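Local coordinates for protein metallo-beta-lactamase (Serratia marcescens, PDB 6K4X) that probably hydrolyses beta-lactam antibiotics with the help of two zinc ions and here holds the inhibitor 4-amino-2-sulfanylbenzoic acid in its metal centre, at residues F12-N17 with I210-H215; S27-S32 with W157-C162. All coordinates share one frame; numbering follows the deposited sequence.

Contact 1 (F12-N17 with I210-H215). With ZN (zinc ion), chain C; D0U (4-azanyl-2-sulfanyl-benzoic acid), chain E.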
# COMPACT_ATOMS: atom_id res chain seq x y z
N PHE A 12 10.06 -1.81 -12.82
CA PHE A 12 9.77 -2.94 -13.67
C PHE A 12 8.27 -3.11 -13.78
O PHE A 12 7.50 -2.77 -12.88
CB PHE A 12 10.41 -4.23 -13.14
CG PHE A 12 10.08 -4.61 -11.72
CD1 PHE A 12 10.75 -4.01 -10.68
CD2 PHE A 12 9.12 -5.57 -11.42
CE1 PHE A 12 10.49 -4.37 -9.36
CE2 PHE A 12 8.85 -5.92 -10.11
CZ PHE A 12 9.51 -5.30 -9.08
N THR A 13 7.85 -3.66 -14.92
CA THR A 13 6.44 -3.94 -15.14
C THR A 13 6.09 -5.29 -14.54
O THR A 13 6.76 -6.29 -14.80
CB THR A 13 6.08 -3.89 -16.62
OG1 THR A 13 6.36 -2.57 -17.07
CG2 THR A 13 4.64 -4.27 -16.90
N ILE A 14 5.02 -5.35 -13.75
CA ILE A 14 4.57 -6.59 -13.14
C ILE A 14 3.57 -7.28 -14.07
O ILE A 14 3.65 -8.49 -14.30
CB ILE A 14 3.99 -6.31 -11.74
CG1 ILE A 14 5.16 -6.03 -10.79
CG2 ILE A 14 3.13 -7.46 -11.23
CD1 ILE A 14 4.79 -5.50 -9.44
N TYR A 15 2.58 -6.54 -14.59
CA TYR A 15 1.61 -7.13 -15.51
C TYR A 15 0.88 -5.99 -16.21
O TYR A 15 0.37 -5.08 -15.54
CB TYR A 15 0.59 -7.99 -14.76
CG TYR A 15 -0.22 -8.86 -15.69
CD1 TYR A 15 0.28 -10.09 -16.11
CD2 TYR A 15 -1.46 -8.46 -16.18
CE1 TYR A 15 -0.42 -10.88 -17.00
CE2 TYR A 15 -2.16 -9.25 -17.07
CZ TYR A 15 -1.63 -10.45 -17.50
OH TYR A 15 -2.31 -11.25 -18.38
N GLY A 16 0.81 -6.02 -17.53
CA GLY A 16 0.05 -5.03 -18.26
C GLY A 16 0.52 -3.63 -17.91
O GLY A 16 1.66 -3.28 -18.13
N ASN A 17 -0.40 -2.80 -17.43
CA ASN A 17 -0.12 -1.41 -17.08
C ASN A 17 0.18 -1.21 -15.58
O ASN A 17 0.09 -0.07 -15.10
CB ASN A 17 -1.28 -0.50 -17.50
CG ASN A 17 -2.59 -0.86 -16.84
OD1 ASN A 17 -2.86 -2.02 -16.51
ND2 ASN A 17 -3.46 0.12 -16.67
N ILE A 210 -2.59 -11.26 -8.40
CA ILE A 210 -1.26 -10.68 -8.17
C ILE A 210 -1.38 -9.79 -6.95
O ILE A 210 -2.09 -8.77 -7.02
CB ILE A 210 -0.77 -9.87 -9.38
CG1 ILE A 210 -0.63 -10.77 -10.61
CG2 ILE A 210 0.52 -9.12 -9.04
CD1 ILE A 210 -0.43 -9.99 -11.90
N ALA A 211 -0.70 -10.15 -5.86
CA ALA A 211 -0.66 -9.30 -4.67
C ALA A 211 0.68 -8.60 -4.60
O ALA A 211 1.74 -9.24 -4.73
CB ALA A 211 -0.94 -10.09 -3.42
N ILE A 212 0.63 -7.29 -4.40
CA ILE A 212 1.79 -6.46 -4.16
C ILE A 212 1.62 -5.92 -2.75
O ILE A 212 0.72 -5.12 -2.50
CB ILE A 212 1.90 -5.33 -5.19
CG1 ILE A 212 2.00 -5.90 -6.60
CG2 ILE A 212 3.08 -4.44 -4.85
CD1 ILE A 212 1.46 -5.01 -7.69
N ALA A 213 2.42 -6.41 -1.80
CA ALA A 213 2.29 -5.99 -0.41
C ALA A 213 3.06 -4.69 -0.17
O ALA A 213 4.12 -4.49 -0.75
CB ALA A 213 2.77 -7.07 0.51
N ALA A 214 2.53 -3.84 0.70
CA ALA A 214 3.13 -2.55 0.97
C ALA A 214 4.61 -2.70 1.37
O ALA A 214 5.47 -1.93 0.92
CB ALA A 214 2.32 -1.81 2.01
N HIS A 215 4.91 -3.67 2.24
CA HIS A 215 6.27 -4.18 2.40
C HIS A 215 6.44 -5.33 1.42
O HIS A 215 5.84 -6.39 1.58
CB HIS A 215 6.52 -4.65 3.84
CG HIS A 215 6.62 -3.50 4.79
ND1 HIS A 215 7.80 -2.79 4.97
CD2 HIS A 215 5.69 -2.86 5.54
CE1 HIS A 215 7.59 -1.79 5.79
NE2 HIS A 215 6.31 -1.80 6.17
ZN ZN C . 5.30 -0.19 6.93
O2 D0U E . 3.74 -1.69 7.64
C7 D0U E . 3.98 -2.51 8.55
O1 D0U E . 3.52 -3.69 8.53
C3 D0U E . 4.82 -2.13 9.72
C2 D0U E . 5.24 -3.21 10.55
C4 D0U E . 5.21 -0.82 10.02
S1 D0U E . 4.93 0.61 9.12
C5 D0U E . 5.98 -0.63 11.18
C6 D0U E . 6.38 -1.68 12.01
N1 D0U E . 7.17 -1.45 13.13
C1 D0U E . 6.03 -2.95 11.67
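Ile14 packs against Ile210 and Ile212, meeting each with a different branch, in a buried contact made wholly of apolar groups. Its CG2 methyl lies 3.8 Å from Ile210 CG2, the two side chains running past one another in opposite senses. The longer branch serves the other isoleucine: with CG1 beside the backbone N (chi1 -74°) and the chain then extended, Ile14 CD1 meets Ile212 CD1 tip to tip at 3.8 Å. Tyr15 adds a third contact through the root of its side chain, where CB packs 3.6 Å from Ile210 CD1 and the two side chains cross at about a right angle. The ring then leads away from strand 210-213, and its hydroxyl is hydrogen-bonded to the carbonyl oxygen of Lys166.

Ile14 and Tyr15 both face Thr18 in a classic beta bulge, which is consistent with two successive side chains turning toward strand 210-213. The strands come from different sheets of the alpha-beta/beta-alpha sandwich of metallo-beta-lactamases, and each is outermost in its sheet. No hydrogen bond links the two segments; side chains make the contact. Met221 of helix 221-231 touches both Ile14 and Ile212.

Metal coordination occupies the far end of segment 210-215, far from segment 12-17. His215 NE2 binds a zinc ion at 2.0 Å; Asp76 and His77 are the other protein ligands. The inhibitor chelates the same ion through carboxylate O2 at 2.3 Å and sulfur S1 at 2.4 Å. O2 also lies in the plane of the His215 ring, at its edge, 3.0 Å from NE2, as two ligands of one metal. The inhibitor is also hydrogen-bonded to Ser175 OG and Thr177 OG1.

Contact 2 (S27-S32 with W157-C162)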
# COMPACT_ATOMS: atom_id res chain seq x y z
N SER A 27 7.01 -0.79 -1.34
CA SER A 27 6.33 -0.80 -2.59
C SER A 27 5.71 0.55 -2.92
O SER A 27 5.16 1.23 -2.08
CB SER A 27 5.24 -1.83 -2.59
OG SER A 27 5.78 -3.12 -2.43
N ALA A 28 5.75 0.87 -4.21
CA ALA A 28 4.91 1.89 -4.81
C ALA A 28 4.60 1.39 -6.22
O ALA A 28 5.44 0.75 -6.85
CB ALA A 28 5.56 3.26 -4.82
N VAL A 29 3.39 1.65 -6.68
CA VAL A 29 2.96 1.14 -7.96
C VAL A 29 2.41 2.29 -8.80
O VAL A 29 1.60 3.09 -8.32
CB VAL A 29 1.92 0.02 -7.79
CG1 VAL A 29 1.10 -0.21 -9.05
CG2 VAL A 29 2.61 -1.27 -7.37
N LEU A 30 2.78 2.29 -10.08
CA LEU A 30 2.14 3.15 -11.04
C LEU A 30 1.21 2.33 -11.91
O LEU A 30 1.65 1.36 -12.54
CB LEU A 30 3.19 3.84 -11.90
CG LEU A 30 2.64 4.96 -12.78
CD1 LEU A 30 2.37 6.21 -11.97
CD2 LEU A 30 3.57 5.25 -13.93
N LEU A 31 -0.05 2.73 -11.94
CA LEU A 31 -1.03 2.17 -12.83
C LEU A 31 -1.22 3.17 -13.96
O LEU A 31 -1.72 4.26 -13.72
CB LEU A 31 -2.33 1.95 -12.07
CG LEU A 31 -3.43 1.24 -12.84
CD1 LEU A 31 -3.04 -0.18 -13.24
CD2 LEU A 31 -4.72 1.22 -12.05
N SER A 32 -0.78 2.81 -15.17
CA SER A 32 -0.62 3.79 -16.23
C SER A 32 -1.78 3.73 -17.23
O SER A 32 -2.41 2.69 -17.44
CB SER A 32 0.68 3.64 -16.95
OG SER A 32 0.81 2.33 -17.48
N TRP A 157 -6.08 -1.63 -2.05
CA TRP A 157 -6.56 -1.11 -3.33
C TRP A 157 -6.54 -2.22 -4.36
O TRP A 157 -5.55 -2.97 -4.42
CB TRP A 157 -5.68 0.06 -3.78
CG TRP A 157 -5.61 1.20 -2.82
CD1 TRP A 157 -4.66 1.36 -1.85
CD2 TRP A 157 -6.50 2.32 -2.69
NE1 TRP A 157 -4.84 2.53 -1.17
CE2 TRP A 157 -5.96 3.13 -1.66
CE3 TRP A 157 -7.65 2.75 -3.34
CZ2 TRP A 157 -6.53 4.34 -1.28
CZ3 TRP A 157 -8.20 3.96 -2.98
CH2 TRP A 157 -7.64 4.72 -1.95
N THR A 158 -7.57 -2.32 -5.21
CA THR A 158 -7.62 -3.40 -6.19
C THR A 158 -8.02 -2.88 -7.58
O THR A 158 -8.71 -1.89 -7.73
CB THR A 158 -8.59 -4.51 -5.77
OG1 THR A 158 -9.92 -4.00 -5.70
CG2 THR A 158 -8.21 -5.09 -4.43
N TRP A 159 -7.52 -3.57 -8.60
CA TRP A 159 -7.83 -3.23 -9.96
C TRP A 159 -7.57 -4.43 -10.86
O TRP A 159 -7.14 -5.48 -10.40
CB TRP A 159 -7.02 -2.02 -10.41
CG TRP A 159 -5.53 -2.23 -10.39
CD1 TRP A 159 -4.75 -2.72 -11.39
CD2 TRP A 159 -4.64 -1.91 -9.31
NE1 TRP A 159 -3.44 -2.75 -11.00
CE2 TRP A 159 -3.34 -2.24 -9.73
CE3 TRP A 159 -4.82 -1.34 -8.05
CZ2 TRP A 159 -2.23 -2.03 -8.91
CZ3 TRP A 159 -3.73 -1.14 -7.23
CH2 TRP A 159 -2.45 -1.47 -7.67
N GLN A 160 -7.84 -4.26 -12.15
CA GLN A 160 -7.55 -5.27 -13.13
C GLN A 160 -6.57 -4.72 -14.15
O GLN A 160 -6.76 -3.60 -14.61
CB GLN A 160 -8.82 -5.72 -13.84
CG GLN A 160 -9.82 -6.34 -12.88
CD GLN A 160 -10.80 -7.27 -13.54
OE1 GLN A 160 -10.77 -7.49 -14.76
NE2 GLN A 160 -11.66 -7.85 -12.73
N SER A 161 -5.56 -5.51 -14.50
CA SER A 161 -4.66 -5.16 -15.58
C SER A 161 -4.68 -6.28 -16.61
O SER A 161 -4.82 -7.46 -16.25
CB SER A 161 -3.24 -4.95 -15.08
OG SER A 161 -3.11 -3.72 -14.37
N CYS A 162 -4.50 -5.92 -17.88
CA CYS A 162 -4.69 -6.85 -18.96
C CYS A 162 -3.56 -6.73 -19.97
O CYS A 162 -2.99 -5.67 -20.17
CB CYS A 162 -6.03 -6.62 -19.65
SG CYS A 162 -7.49 -6.57 -18.58
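Strands 29-31 and 157-162 pass at 61° with their axes 10.5 Å apart at closest approach, a spacing bridged by side chains alone. They belong to the two facing sheets of the metallo-beta-lactamase sandwich, and the contact lies in the buried layer between them. Val29 and Leu31 point inward from one sheet, Trp159 and Ser161 from the other.

The Trp159 indole reaches across to both aliphatic residues, with its CG between the backbone N and the carbonyl carbon (chi1 62°). Leu31 CD2 stands over one face in a CH-pi contact, 4.0 Å from the centroid of the five-membered ring and 13° off its normal. Leu31 CD1 lies by the nitrogen of the indole, 3.4 Å from Trp159 NE1 and 3.6 Å from Trp159 CD1. Val29 CG1 meets the benzene part obliquely, 3.8 Å from Trp159 CZ2.

Polar atoms at this apolar seam find partners in the neighbouring segment 17-18: Thr18 OG1 is hydrogen-bonded to both Trp159 NE1 and Ser161 OG, which also pairs with Asn17 OD1. Ser161 OG meets the plane of the indole at its edge and lies 3.7 Å from Leu31 CD1.

How the contacts relate
From the N terminus, the chain first lays down 12-17 and then 27-32, which carry strands 12-15 and 29-31 of the seven-stranded sheet. Segment 157-162, in the five-stranded sheet, returns to 27-32 and closes contact 2 over 124 intervening residues. Only later does 210-215, at the edge of that second sheet, reach 12-17 and close contact 1, so the loop of contact 2 is nested inside that of contact 1. Both therefore join the same two sheets, with centres about 7 Å apart. They also touch directly: Ala213 O probably accepts a hydrogen bond from Ser27 OG at 2.7 Å, and Tyr15 CE2 packs against Ser161 O.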